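Local atomic coordinates of uncharacterized protein (Bacteroides eggerthii, PDB entry 4L3R), a protein that is of unknown function but belongs to the DUF4847 family of the calycin clan, has an antiparallel, probably barrel-like, sheet and forms a disulfide-linked dimer. Residues B[93-98]-B[114-119]; B[77-82]-B[97-102]; B[68-73]-B[82-87]; B[13-18]-B[55-60]. One frame throughout, in Å; residues are numbered along the deposited sequence.

Contact 1: residues B[93-98]-B[114-119]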
loop_
_atom_site.group_PDB
_atom_site.type_symbol
_atom_site.label_atom_id
_atom_site.label_comp_id
_atom_site.label_asym_id
_atom_site.label_seq_id
_atom_site.Cartn_x
_atom_site.Cartn_y
_atom_site.Cartn_z
ATOM N N ILE B 93 -3.266 4.426 -16.449
ATOM C CA ILE B 93 -3.191 3.137 -15.767
ATOM C C ILE B 93 -2.848 2.054 -16.780
ATOM O O ILE B 93 -3.309 2.109 -17.914
ATOM C CB ILE B 93 -4.493 2.792 -14.984
ATOM C CG1 ILE B 93 -4.319 1.477 -14.185
ATOM C CG2 ILE B 93 -5.707 2.713 -15.926
ATOM C CD1 ILE B 93 -5.383 1.185 -13.226
ATOM N N SER B 94 -2.047 1.076 -16.365
ATOM C CA SER B 94 -1.688 -0.060 -17.205
ATOM C C SER B 94 -1.603 -1.317 -16.305
ATOM O O SER B 94 -1.033 -1.250 -15.216
ATOM C CB SER B 94 -0.390 0.230 -17.963
ATOM O OG SER B 94 0.571 -0.812 -17.900
ATOM N N ILE B 95 -2.241 -2.418 -16.732
ATOM C CA ILE B 95 -2.261 -3.696 -16.013
ATOM C C ILE B 95 -1.617 -4.721 -16.932
ATOM O O ILE B 95 -2.090 -4.896 -18.048
ATOM C CB ILE B 95 -3.715 -4.098 -15.615
ATOM C CG1 ILE B 95 -4.337 -3.041 -14.662
ATOM C CG2 ILE B 95 -3.744 -5.525 -14.981
ATOM C CD1 ILE B 95 -5.882 -3.153 -14.454
ATOM N N SER B 96 -0.547 -5.386 -16.481
ATOM C CA SER B 96 0.181 -6.366 -17.286
ATOM C C SER B 96 0.246 -7.725 -16.594
ATOM O O SER B 96 0.452 -7.793 -15.384
ATOM C CB SER B 96 1.601 -5.871 -17.551
ATOM O OG SER B 96 1.585 -4.605 -18.189
ATOM N N GLY B 97 0.138 -8.782 -17.388
ATOM C CA GLY B 97 0.197 -10.161 -16.917
ATOM C C GLY B 97 -0.746 -11.057 -17.688
ATOM O O GLY B 97 -1.149 -10.731 -18.809
ATOM N N LYS B 98 -1.104 -12.193 -17.089
ATOM C CA LYS B 98 -2.027 -13.149 -17.706
ATOM C C LYS B 98 -2.952 -13.731 -16.651
ATOM O O LYS B 98 -2.560 -13.880 -15.490
ATOM C CB LYS B 98 -1.278 -14.265 -18.458
ATOM C CG LYS B 98 -0.132 -14.900 -17.688
ATOM C CD LYS B 98 0.487 -16.058 -18.460
ATOM C CE LYS B 98 1.741 -16.566 -17.791
ATOM N NZ LYS B 98 2.313 -17.736 -18.503
ATOM N N GLY B 114 -10.535 -6.986 -21.081
ATOM C CA GLY B 114 -10.607 -5.545 -20.911
ATOM C C GLY B 114 -9.664 -5.005 -19.860
ATOM O O GLY B 114 -9.101 -3.925 -20.045
ATOM N N LEU B 115 -9.466 -5.749 -18.754
ATOM C CA LEU B 115 -8.571 -5.304 -17.676
ATOM C C LEU B 115 -7.124 -5.203 -18.139
ATOM O O LEU B 115 -6.460 -4.239 -17.777
ATOM C CB LEU B 115 -8.680 -6.203 -16.446
ATOM C CG LEU B 115 -9.930 -5.954 -15.605
ATOM C CD1 LEU B 115 -10.178 -7.116 -14.678
ATOM C CD2 LEU B 115 -9.810 -4.654 -14.784
ATOM N N PHE B 116 -6.653 -6.123 -18.992
ATOM C CA PHE B 116 -5.273 -6.046 -19.487
ATOM C C PHE B 116 -5.100 -4.979 -20.581
ATOM O O PHE B 116 -3.959 -4.686 -20.936
ATOM C CB PHE B 116 -4.803 -7.414 -20.004
ATOM C CG PHE B 116 -4.631 -8.434 -18.900
ATOM C CD1 PHE B 116 -3.667 -8.258 -17.911
ATOM C CD2 PHE B 116 -5.388 -9.603 -18.885
ATOM C CE1 PHE B 116 -3.511 -9.196 -16.894
ATOM C CE2 PHE B 116 -5.217 -10.551 -17.874
ATOM C CZ PHE B 116 -4.287 -10.337 -16.881
ATOM N N ASN B 117 -6.209 -4.407 -21.115
ATOM C CA ASN B 117 -6.175 -3.369 -22.136
ATOM C C ASN B 117 -6.528 -1.987 -21.570
ATOM O O ASN B 117 -6.741 -1.067 -22.365
ATOM C CB ASN B 117 -7.140 -3.723 -23.292
ATOM C CG ASN B 117 -6.709 -4.916 -24.107
ATOM O OD1 ASN B 117 -5.526 -5.100 -24.397
ATOM N ND2 ASN B 117 -7.661 -5.714 -24.566
ATOM N N VAL B 118 -6.569 -1.802 -20.229
ATOM C CA VAL B 118 -6.844 -0.471 -19.665
ATOM C C VAL B 118 -5.690 0.477 -20.011
ATOM O O VAL B 118 -4.545 0.032 -20.116
ATOM C CB VAL B 118 -7.119 -0.442 -18.135
ATOM C CG1 VAL B 118 -8.371 -1.235 -17.788
ATOM C CG2 VAL B 118 -5.907 -0.902 -17.306
ATOM N N PHE B 119 -5.997 1.761 -20.238
ATOM C CA PHE B 119 -4.977 2.778 -20.532
ATOM C C PHE B 119 -5.152 4.049 -19.669
ATOM O O PHE B 119 -4.152 4.719 -19.411
ATOM C CB PHE B 119 -4.949 3.129 -22.027
ATOM C CG PHE B 119 -6.204 3.744 -22.589
ATOM C CD1 PHE B 119 -7.234 2.946 -23.062
ATOM C CD2 PHE B 119 -6.300 5.114 -22.774
ATOM C CE1 PHE B 119 -8.378 3.516 -23.624
ATOM C CE2 PHE B 119 -7.429 5.680 -23.364
ATOM C CZ PHE B 119 -8.466 4.878 -23.771
HETATM O O HOH W 1 -3.204 -2.198 -19.517
HETATM O O HOH W 2 -1.437 -5.600 -20.531
#
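The Phe116 ring carries the Gly97 carbonyl over one face, with Gly97 O 3.4 Å from CE1 and displaced toward the rim. At its edge, in the ring plane, Ile95 O lies 3.7 Å from Phe116 CD1, while the Lys98 backbone passes CZ obliquely. Ile79 of strand 78-87 also touches this ring. The Ile95 side chain crosses Phe116 at about a right angle. With CG1 beside the backbone N (chi1 -61°), its CD1 runs on to Val118 CG2 at 3.6 Å, and Ile93 CG2 meets the same Val118 methyl at 3.9 Å. A single direct backbone bond joins the segments, Ile93 N to Phe119 O at 3.1 Å; it is straight at the hydrogen (169°), yet the donor stands well above the carbonyl plane. Further along, Ile95 O and Phe116 O face each other as two acceptors, and water 2 donates to both. Water 1 accepts from Ile95 N at 3.0 Å and reaches Val118 O at 2.7 Å. Strands 92-96 and 118-123 are the two ends of the meandering antiparallel sheet, so this partly water-filled seam, with the end of helix 106-116 packed beside it, is probably where the barrel closes, consistent with a calycin-type fold.

Contact 2: residues B[77-82]-B[97-102]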
loop_
_atom_site.group_PDB
_atom_site.type_symbol
_atom_site.label_atom_id
_atom_site.label_comp_id
_atom_site.label_asym_id
_atom_site.label_seq_id
_atom_site.Cartn_x
_atom_site.Cartn_y
_atom_site.Cartn_z
ATOM N N ALA B 77 -11.972 -17.550 -13.749
ATOM C CA ALA B 77 -10.599 -17.081 -13.920
ATOM C C ALA B 77 -10.230 -15.981 -12.921
ATOM O O ALA B 77 -11.085 -15.214 -12.475
ATOM C CB ALA B 77 -10.386 -16.576 -15.336
ATOM N N ASN B 78 -8.931 -15.909 -12.602
ATOM C CA ASN B 78 -8.356 -14.937 -11.677
ATOM C C ASN B 78 -7.174 -14.209 -12.277
ATOM O O ASN B 78 -6.407 -14.796 -13.036
ATOM C CB ASN B 78 -7.861 -15.644 -10.399
ATOM C CG ASN B 78 -8.960 -16.073 -9.473
ATOM O OD1 ASN B 78 -9.512 -15.260 -8.730
ATOM N ND2 ASN B 78 -9.313 -17.352 -9.488
ATOM N N ILE B 79 -6.989 -12.960 -11.861
ATOM C CA ILE B 79 -5.809 -12.149 -12.127
ATOM C C ILE B 79 -5.179 -11.989 -10.743
ATOM O O ILE B 79 -5.864 -11.522 -9.836
ATOM C CB ILE B 79 -6.147 -10.811 -12.825
ATOM C CG1 ILE B 79 -6.792 -11.080 -14.203
ATOM C CG2 ILE B 79 -4.889 -9.926 -12.946
ATOM C CD1 ILE B 79 -7.308 -9.843 -14.907
ATOM N N SER B 80 -3.941 -12.455 -10.550
ATOM C CA SER B 80 -3.282 -12.412 -9.240
ATOM C C SER B 80 -1.992 -11.606 -9.288
ATOM O O SER B 80 -1.042 -11.999 -9.973
ATOM C CB SER B 80 -2.976 -13.823 -8.748
ATOM O OG SER B 80 -4.185 -14.555 -8.615
ATOM N N ASP B 81 -1.960 -10.497 -8.539
ATOM C CA ASP B 81 -0.817 -9.593 -8.413
ATOM C C ASP B 81 -0.255 -9.180 -9.786
ATOM O O ASP B 81 0.956 -9.261 -10.014
ATOM C CB ASP B 81 0.288 -10.220 -7.525
ATOM C CG ASP B 81 -0.097 -10.408 -6.061
ATOM O OD1 ASP B 81 -0.755 -9.496 -5.493
ATOM O OD2 ASP B 81 0.332 -11.420 -5.459
ATOM N N ALA B 82 -1.149 -8.721 -10.701
ATOM C CA ALA B 82 -0.706 -8.238 -12.010
ATOM C C ALA B 82 0.145 -6.965 -11.812
ATOM O O ALA B 82 -0.096 -6.194 -10.869
ATOM C CB ALA B 82 -1.901 -7.955 -12.913
ATOM N N GLY B 97 0.138 -8.782 -17.388
ATOM C CA GLY B 97 0.197 -10.161 -16.917
ATOM C C GLY B 97 -0.746 -11.057 -17.688
ATOM O O GLY B 97 -1.149 -10.731 -18.809
ATOM N N LYS B 98 -1.104 -12.193 -17.089
ATOM C CA LYS B 98 -2.027 -13.149 -17.706
ATOM C C LYS B 98 -2.952 -13.731 -16.651
ATOM O O LYS B 98 -2.560 -13.880 -15.490
ATOM C CB LYS B 98 -1.278 -14.265 -18.458
ATOM C CG LYS B 98 -0.132 -14.900 -17.688
ATOM C CD LYS B 98 0.487 -16.058 -18.460
ATOM C CE LYS B 98 1.741 -16.566 -17.791
ATOM N NZ LYS B 98 2.313 -17.736 -18.503
ATOM N N ALA B 99 -4.183 -14.038 -17.054
ATOM C CA ALA B 99 -5.169 -14.604 -16.145
ATOM C C ALA B 99 -4.902 -16.096 -15.921
ATOM O O ALA B 99 -4.369 -16.777 -16.799
ATOM C CB ALA B 99 -6.571 -14.409 -16.703
ATOM N N TYR B 100 -5.275 -16.597 -14.740
ATOM C CA TYR B 100 -5.171 -18.018 -14.407
ATOM C C TYR B 100 -6.563 -18.603 -14.563
ATOM O O TYR B 100 -7.495 -18.094 -13.948
ATOM C CB TYR B 100 -4.636 -18.210 -12.990
ATOM C CG TYR B 100 -4.538 -19.670 -12.605
ATOM C CD1 TYR B 100 -3.507 -20.467 -13.083
ATOM C CD2 TYR B 100 -5.478 -20.255 -11.769
ATOM C CE1 TYR B 100 -3.415 -21.812 -12.736
ATOM C CE2 TYR B 100 -5.390 -21.593 -11.405
ATOM C CZ TYR B 100 -4.369 -22.376 -11.907
ATOM O OH TYR B 100 -4.293 -23.702 -11.553
ATOM N N GLY B 101 -6.706 -19.620 -15.398
ATOM C CA GLY B 101 -7.993 -20.248 -15.658
ATOM C C GLY B 101 -8.643 -19.686 -16.901
ATOM O O GLY B 101 -8.291 -18.600 -17.365
ATOM N N SER B 102 -9.590 -20.439 -17.452
ATOM C CA SER B 102 -10.299 -20.089 -18.683
ATOM C C SER B 102 -11.753 -19.727 -18.382
ATOM O O SER B 102 -12.328 -20.258 -17.434
ATOM C CB SER B 102 -10.241 -21.277 -19.644
ATOM O OG SER B 102 -10.589 -20.918 -20.971
HETATM O O HOH W 3 -2.454 -13.401 -12.862
#
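Asn78 and Tyr100 grip each other by two backbone bonds, and the tight part of the contact is built round them: Tyr100 N to Asn78 O is 2.7 Å and Asn78 N to Tyr100 O is 2.9 Å, both nearly straight at the hydrogen. The backbone is close on either side of the pair, where Ala77 CA lies 3.3 Å from Tyr100 O and Ala99 CA lies 3.4 Å from Asn78 O. Ala77 CB fits against the carbonyls of Tyr100 and Gly101, 3.5 Å from Gly101 O. On the buried side Ile79 CG1 meets Ala99 CB at 4.2 Å, and both side chains touch Ile112 of helix 106-116. This is one antiparallel bridge, by which the loop leading to that helix lies along the start of strand 78-87. The strand then turns a corner at Asp81. Toward the corner the segments part: Ser80 N and Lys98 O no longer meet directly, and water 3 bridges them, donating to Lys98 O at 2.7 Å. Tyr100, its CG anti to the backbone N (chi1 179°), approaches Asn78 O through CB but carries its ring away from strand 78-80 into the exposed region; Ser80 and Lys98 are exposed as well.

Contact 3: residues B[68-73]-B[82-87]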
loop_
_atom_site.group_PDB
_atom_site.type_symbol
_atom_site.label_atom_id
_atom_site.label_comp_id
_atom_site.label_asym_id
_atom_site.label_seq_id
_atom_site.Cartn_x
_atom_site.Cartn_y
_atom_site.Cartn_z
ATOM N N GLY B 68 2.547 -2.048 -5.190
ATOM C CA GLY B 68 1.119 -2.007 -5.474
ATOM C C GLY B 68 0.832 -2.828 -6.719
ATOM O O GLY B 68 1.517 -2.663 -7.733
ATOM N N THR B 69 -0.141 -3.751 -6.636
ATOM C CA THR B 69 -0.521 -4.630 -7.744
ATOM C C THR B 69 -2.031 -4.684 -7.883
ATOM O O THR B 69 -2.753 -4.162 -7.031
ATOM C CB THR B 69 0.027 -6.056 -7.532
ATOM O OG1 THR B 69 -0.549 -6.608 -6.354
ATOM C CG2 THR B 69 1.537 -6.107 -7.457
ATOM N N VAL B 70 -2.501 -5.329 -8.955
ATOM C CA VAL B 70 -3.925 -5.506 -9.224
ATOM C C VAL B 70 -4.269 -6.984 -9.173
ATOM O O VAL B 70 -3.559 -7.812 -9.748
ATOM C CB VAL B 70 -4.337 -4.892 -10.587
ATOM C CG1 VAL B 70 -5.679 -5.438 -11.073
ATOM C CG2 VAL B 70 -4.417 -3.394 -10.479
ATOM N N SER B 71 -5.387 -7.292 -8.524
ATOM C CA SER B 71 -5.964 -8.629 -8.469
ATOM C C SER B 71 -7.421 -8.519 -8.897
ATOM O O SER B 71 -8.065 -7.516 -8.609
ATOM C CB SER B 71 -5.853 -9.226 -7.068
ATOM O OG SER B 71 -4.523 -9.617 -6.775
ATOM N N ALA B 72 -7.928 -9.516 -9.599
ATOM C CA ALA B 72 -9.319 -9.512 -10.023
ATOM C C ALA B 72 -9.841 -10.921 -10.130
ATOM O O ALA B 72 -9.083 -11.863 -10.369
ATOM C CB ALA B 72 -9.475 -8.796 -11.355
ATOM N N HIS B 73 -11.136 -11.068 -9.922
ATOM C CA HIS B 73 -11.800 -12.354 -10.050
ATOM C C HIS B 73 -13.020 -12.150 -10.913
ATOM O O HIS B 73 -13.838 -11.291 -10.600
ATOM C CB HIS B 73 -12.166 -12.929 -8.680
ATOM C CG HIS B 73 -12.951 -14.199 -8.775
ATOM N ND1 HIS B 73 -14.215 -14.298 -8.242
ATOM C CD2 HIS B 73 -12.658 -15.354 -9.414
ATOM C CE1 HIS B 73 -14.630 -15.524 -8.512
ATOM N NE2 HIS B 73 -13.734 -16.188 -9.236
ATOM N N ALA B 82 -1.149 -8.721 -10.701
ATOM C CA ALA B 82 -0.706 -8.238 -12.010
ATOM C C ALA B 82 0.145 -6.965 -11.812
ATOM O O ALA B 82 -0.096 -6.194 -10.869
ATOM C CB ALA B 82 -1.901 -7.955 -12.913
ATOM N N ILE B 83 1.154 -6.760 -12.679
ATOM C CA ILE B 83 2.037 -5.594 -12.585
ATOM C C ILE B 83 1.217 -4.351 -12.919
ATOM O O ILE B 83 0.583 -4.299 -13.967
ATOM C CB ILE B 83 3.281 -5.732 -13.496
ATOM C CG1 ILE B 83 4.151 -6.942 -13.075
ATOM C CG2 ILE B 83 4.119 -4.437 -13.469
ATOM C CD1 ILE B 83 4.999 -7.518 -14.212
ATOM N N LEU B 84 1.224 -3.362 -12.013
ATOM C CA LEU B 84 0.447 -2.142 -12.151
ATOM C C LEU B 84 1.330 -0.912 -12.343
ATOM O O LEU B 84 2.306 -0.719 -11.628
ATOM C CB LEU B 84 -0.417 -1.952 -10.889
ATOM C CG LEU B 84 -1.220 -0.637 -10.778
ATOM C CD1 LEU B 84 -2.315 -0.573 -11.819
ATOM C CD2 LEU B 84 -1.764 -0.460 -9.381
ATOM N N LYS B 85 0.933 -0.064 -13.297
ATOM C CA LYS B 85 1.490 1.270 -13.547
ATOM C C LYS B 85 0.301 2.196 -13.389
ATOM O O LYS B 85 -0.749 1.913 -13.969
ATOM C CB LYS B 85 2.138 1.393 -14.944
ATOM C CG LYS B 85 3.227 0.364 -15.243
ATOM C CD LYS B 85 4.616 0.816 -14.823
ATOM C CE LYS B 85 5.218 1.814 -15.780
ATOM N NZ LYS B 85 6.694 1.856 -15.655
ATOM N N ILE B 86 0.390 3.213 -12.532
ATOM C CA ILE B 86 -0.730 4.137 -12.317
ATOM C C ILE B 86 -0.176 5.510 -11.997
ATOM O O ILE B 86 0.765 5.608 -11.221
ATOM C CB ILE B 86 -1.702 3.617 -11.213
ATOM C CG1 ILE B 86 -2.997 4.455 -11.188
ATOM C CG2 ILE B 86 -1.039 3.585 -9.831
ATOM C CD1 ILE B 86 -4.070 3.853 -10.373
ATOM N N ASP B 87 -0.726 6.562 -12.613
ATOM C CA ASP B 87 -0.272 7.934 -12.381
ATOM C C ASP B 87 -1.464 8.810 -12.007
ATOM O O ASP B 87 -2.362 8.999 -12.820
ATOM C CB ASP B 87 0.435 8.481 -13.628
ATOM C CG ASP B 87 1.068 9.851 -13.465
ATOM O OD1 ASP B 87 1.212 10.311 -12.308
ATOM O OD2 ASP B 87 1.393 10.476 -14.492
HETATM O O HOH W 4 2.300 -0.152 -8.868
HETATM O O HOH W 5 3.019 -3.614 -9.760
#
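Val70 and Ala82 form a hydrogen-bonded antiparallel pair in the beta hairpin of strands 66-73 and 78-87, at a G1 beta bulge in which Asp81 and Ala82 both face Val70. Both polar backbone atoms of Val70 are satisfied by Ala82: its O accepts from Ala82 N at 2.7 Å, and its N donates to Ala82 O at 3.2 Å. Beyond this pair the strands splay, their directions 124° apart, and solvent takes over the pairing. Gly68 O accepts from two waters: water 5, at 2.7 Å, in turn accepts from Leu84 N, and water 4 also donates to Leu84 O at 2.8 Å. Gly68 and Ile86 additionally make backbone hydrogen bonds with the second subunit. Two polar side chains of strand 66-73 hold the bulge: Thr69 OG1 bonds Asp81 OD1 and Ser71 OG bonds Asp81 N. Thr69 presents its carbon side to the hairpin partner, CB lying 3.3 Å from Ala82 O. On the buried face, shared with Phe57 of strand 54-61, a chi1 of 174° swings the Leu84 branch out beside its own carbonyl carbon; the side chain crosses Val70 at about a right angle, bringing Leu84 CD1 to 3.8 Å from Val70 CG2.

Contact 4: residues B[13-18]-B[55-60]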
loop_
_atom_site.group_PDB
_atom_site.type_symbol
_atom_site.label_atom_id
_atom_site.label_comp_id
_atom_site.label_asym_id
_atom_site.label_seq_id
_atom_site.Cartn_x
_atom_site.Cartn_y
_atom_site.Cartn_z
ATOM N N LYS B 13 -10.883 -1.687 0.198
ATOM C CA LYS B 13 -12.103 -1.770 -0.599
ATOM C C LYS B 13 -11.976 -2.725 -1.769
ATOM O O LYS B 13 -10.911 -2.831 -2.386
ATOM C CB LYS B 13 -12.500 -0.378 -1.123
ATOM C CG LYS B 13 -11.412 0.342 -1.931
ATOM C CD LYS B 13 -11.902 1.658 -2.518
ATOM C CE LYS B 13 -12.140 2.722 -1.471
ATOM N NZ LYS B 13 -12.311 4.057 -2.090
ATOM N N THR B 14 -13.096 -3.388 -2.093
ATOM C CA THR B 14 -13.216 -4.285 -3.230
ATOM C C THR B 14 -14.104 -3.582 -4.244
ATOM O O THR B 14 -15.227 -3.189 -3.912
ATOM C CB THR B 14 -13.761 -5.633 -2.770
ATOM O OG1 THR B 14 -12.829 -6.189 -1.838
ATOM C CG2 THR B 14 -13.976 -6.604 -3.926
ATOM N N TRP B 15 -13.593 -3.399 -5.464
ATOM C CA TRP B 15 -14.334 -2.767 -6.554
ATOM C C TRP B 15 -15.193 -3.825 -7.216
ATOM O O TRP B 15 -14.665 -4.852 -7.633
ATOM C CB TRP B 15 -13.369 -2.132 -7.556
ATOM C CG TRP B 15 -12.671 -0.944 -6.991
ATOM C CD1 TRP B 15 -11.428 -0.916 -6.430
ATOM C CD2 TRP B 15 -13.238 0.351 -6.779
ATOM N NE1 TRP B 15 -11.153 0.345 -5.963
ATOM C CE2 TRP B 15 -12.254 1.142 -6.154
ATOM C CE3 TRP B 15 -14.473 0.933 -7.096
ATOM C CZ2 TRP B 15 -12.463 2.497 -5.849
ATOM C CZ3 TRP B 15 -14.687 2.260 -6.779
ATOM C CH2 TRP B 15 -13.687 3.034 -6.170
ATOM N N LYS B 16 -16.513 -3.602 -7.271
ATOM C CA LYS B 16 -17.470 -4.535 -7.862
ATOM C C LYS B 16 -17.916 -3.996 -9.213
ATOM O O LYS B 16 -18.349 -2.849 -9.288
ATOM C CB LYS B 16 -18.672 -4.722 -6.912
ATOM C CG LYS B 16 -19.825 -5.571 -7.459
ATOM C CD LYS B 16 -19.487 -7.042 -7.628
ATOM C CE LYS B 16 -20.643 -7.768 -8.277
ATOM N NZ LYS B 16 -20.644 -9.218 -7.953
ATOM N N LEU B 17 -17.826 -4.821 -10.272
ATOM C CA LEU B 17 -18.246 -4.421 -11.611
ATOM C C LEU B 17 -19.725 -4.051 -11.648
ATOM O O LEU B 17 -20.554 -4.806 -11.145
ATOM C CB LEU B 17 -17.995 -5.566 -12.602
ATOM C CG LEU B 17 -18.287 -5.257 -14.071
ATOM C CD1 LEU B 17 -17.194 -4.382 -14.664
ATOM C CD2 LEU B 17 -18.478 -6.546 -14.861
ATOM N N SER B 18 -20.048 -2.884 -12.226
ATOM C CA SER B 18 -21.425 -2.405 -12.374
ATOM C C SER B 18 -21.839 -2.249 -13.853
ATOM O O SER B 18 -23.036 -2.236 -14.130
ATOM C CB SER B 18 -21.600 -1.072 -11.655
ATOM O OG SER B 18 -20.720 -0.091 -12.177
ATOM N N LEU B 55 -12.524 -6.489 -8.299
ATOM C CA LEU B 55 -11.219 -5.908 -8.613
ATOM C C LEU B 55 -10.635 -5.334 -7.324
ATOM O O LEU B 55 -11.348 -4.681 -6.563
ATOM C CB LEU B 55 -11.384 -4.839 -9.713
ATOM C CG LEU B 55 -10.183 -3.937 -10.045
ATOM C CD1 LEU B 55 -9.093 -4.720 -10.764
ATOM C CD2 LEU B 55 -10.619 -2.788 -10.934
ATOM N N ASN B 56 -9.366 -5.636 -7.044
ATOM C CA ASN B 56 -8.703 -5.184 -5.827
ATOM C C ASN B 56 -7.333 -4.619 -6.133
ATOM O O ASN B 56 -6.534 -5.265 -6.812
ATOM C CB ASN B 56 -8.548 -6.355 -4.845
ATOM C CG ASN B 56 -9.817 -6.744 -4.148
ATOM O OD1 ASN B 56 -10.513 -7.663 -4.574
ATOM N ND2 ASN B 56 -10.137 -6.084 -3.042
ATOM N N PHE B 57 -7.062 -3.424 -5.622
ATOM C CA PHE B 57 -5.760 -2.775 -5.702
ATOM C C PHE B 57 -5.111 -3.030 -4.363
ATOM O O PHE B 57 -5.645 -2.584 -3.349
ATOM C CB PHE B 57 -5.916 -1.286 -6.001
ATOM C CG PHE B 57 -6.423 -1.040 -7.399
ATOM C CD1 PHE B 57 -7.778 -1.107 -7.684
ATOM C CD2 PHE B 57 -5.546 -0.778 -8.435
ATOM C CE1 PHE B 57 -8.246 -0.873 -8.972
ATOM C CE2 PHE B 57 -6.016 -0.539 -9.722
ATOM C CZ PHE B 57 -7.363 -0.582 -9.984
ATOM N N ASN B 58 -4.051 -3.842 -4.324
ATOM C CA ASN B 58 -3.401 -4.188 -3.056
ATOM C C ASN B 58 -1.919 -3.938 -3.078
ATOM O O ASN B 58 -1.297 -3.927 -4.142
ATOM C CB ASN B 58 -3.615 -5.669 -2.714
ATOM C CG ASN B 58 -5.033 -6.161 -2.809
ATOM O OD1 ASN B 58 -5.348 -7.030 -3.624
ATOM N ND2 ASN B 58 -5.905 -5.658 -1.943
ATOM N N CYS B 59 -1.355 -3.823 -1.870
ATOM C CA CYS B 59 0.071 -3.695 -1.643
ATOM C C CYS B 59 0.548 -5.038 -1.110
ATOM O O CYS B 59 -0.100 -5.602 -0.227
ATOM C CB CYS B 59 0.380 -2.550 -0.683
ATOM S SG CYS B 59 0.570 -0.941 -1.494
ATOM N N ALA B 60 1.631 -5.575 -1.680
ATOM C CA ALA B 60 2.152 -6.885 -1.300
ATOM C C ALA B 60 3.665 -6.900 -1.298
ATOM O O ALA B 60 4.281 -6.172 -2.073
ATOM C CB ALA B 60 1.633 -7.934 -2.275
#
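Trp15 and Leu55 are joined by two backbone hydrogen bonds of equal length, Trp15 N to Leu55 O at 2.8 Å and Leu55 N to Trp15 O at 2.8 Å, which make them a hydrogen-bonded antiparallel pair. A side-chain bond extends the grip by one residue: Asn56 ND2 donates to Thr14 OG1 at 3.0 Å, with the hydroxyl oxygen close to the amide plane and the bond fairly straight (158°). Thr14 turns OG1 to the side anti to its carbonyl carbon (chi1 -61°), which leaves its CG2 methyl 3.7 Å from Asn56 OD1, so the threonine meets the amide with both branches, the side chains crossing at a slant. On the other side of the strands Trp15 and Leu55 pack side by side, CB to CB 4.0 Å. Leu55 O lies near the plane of the indole at its edge. Phe57, two residues further on, offers its own edge to the indole: Trp15 CD1 lies near the plane of the phenyl ring, 3.9 Å from Phe57 CD1. The two ring planes are almost perpendicular (86°), but their placement is oblique. The far end of 55-60 reaches the dimer interface, where Cys59 forms a disulfide with Cys59 of the second subunit. Leu128 of strand 127-134 touches Trp15, Leu55 and Phe57, and Phe143 of strand 137-144 packs on Trp15 and Leu55. Strand 15-22 thus lies between strands 54-61 and 137-144, and the bond from Trp15 NE1 to Ile9 O ties its indole to helix 4-10.

From the N terminus, contact 4 closes first, bringing strand 54-61 back to strand 15-22 after the excursion that holds helix 37-48. Contact 3 follows in series, folding strand 78-87 onto strand 66-73, itself paired with strand 54-61. Contact 2 opens before contact 3 has closed, so these two cross; they share Ala82 and use opposite arms of the bent strand 78-87. The first segment of contact 1, 93-98, overlaps the second segment of contact 2 at Gly97 and Lys98; contact 1 closes after helix 106-116. Its Ser94 and Ser96 join Lys85 and Ile83 of contact 3. Ile93 meets Phe57 and Leu115 meets Leu55, linking contact 1 to contact 4. Contacts 3 and 4 also touch the second subunit.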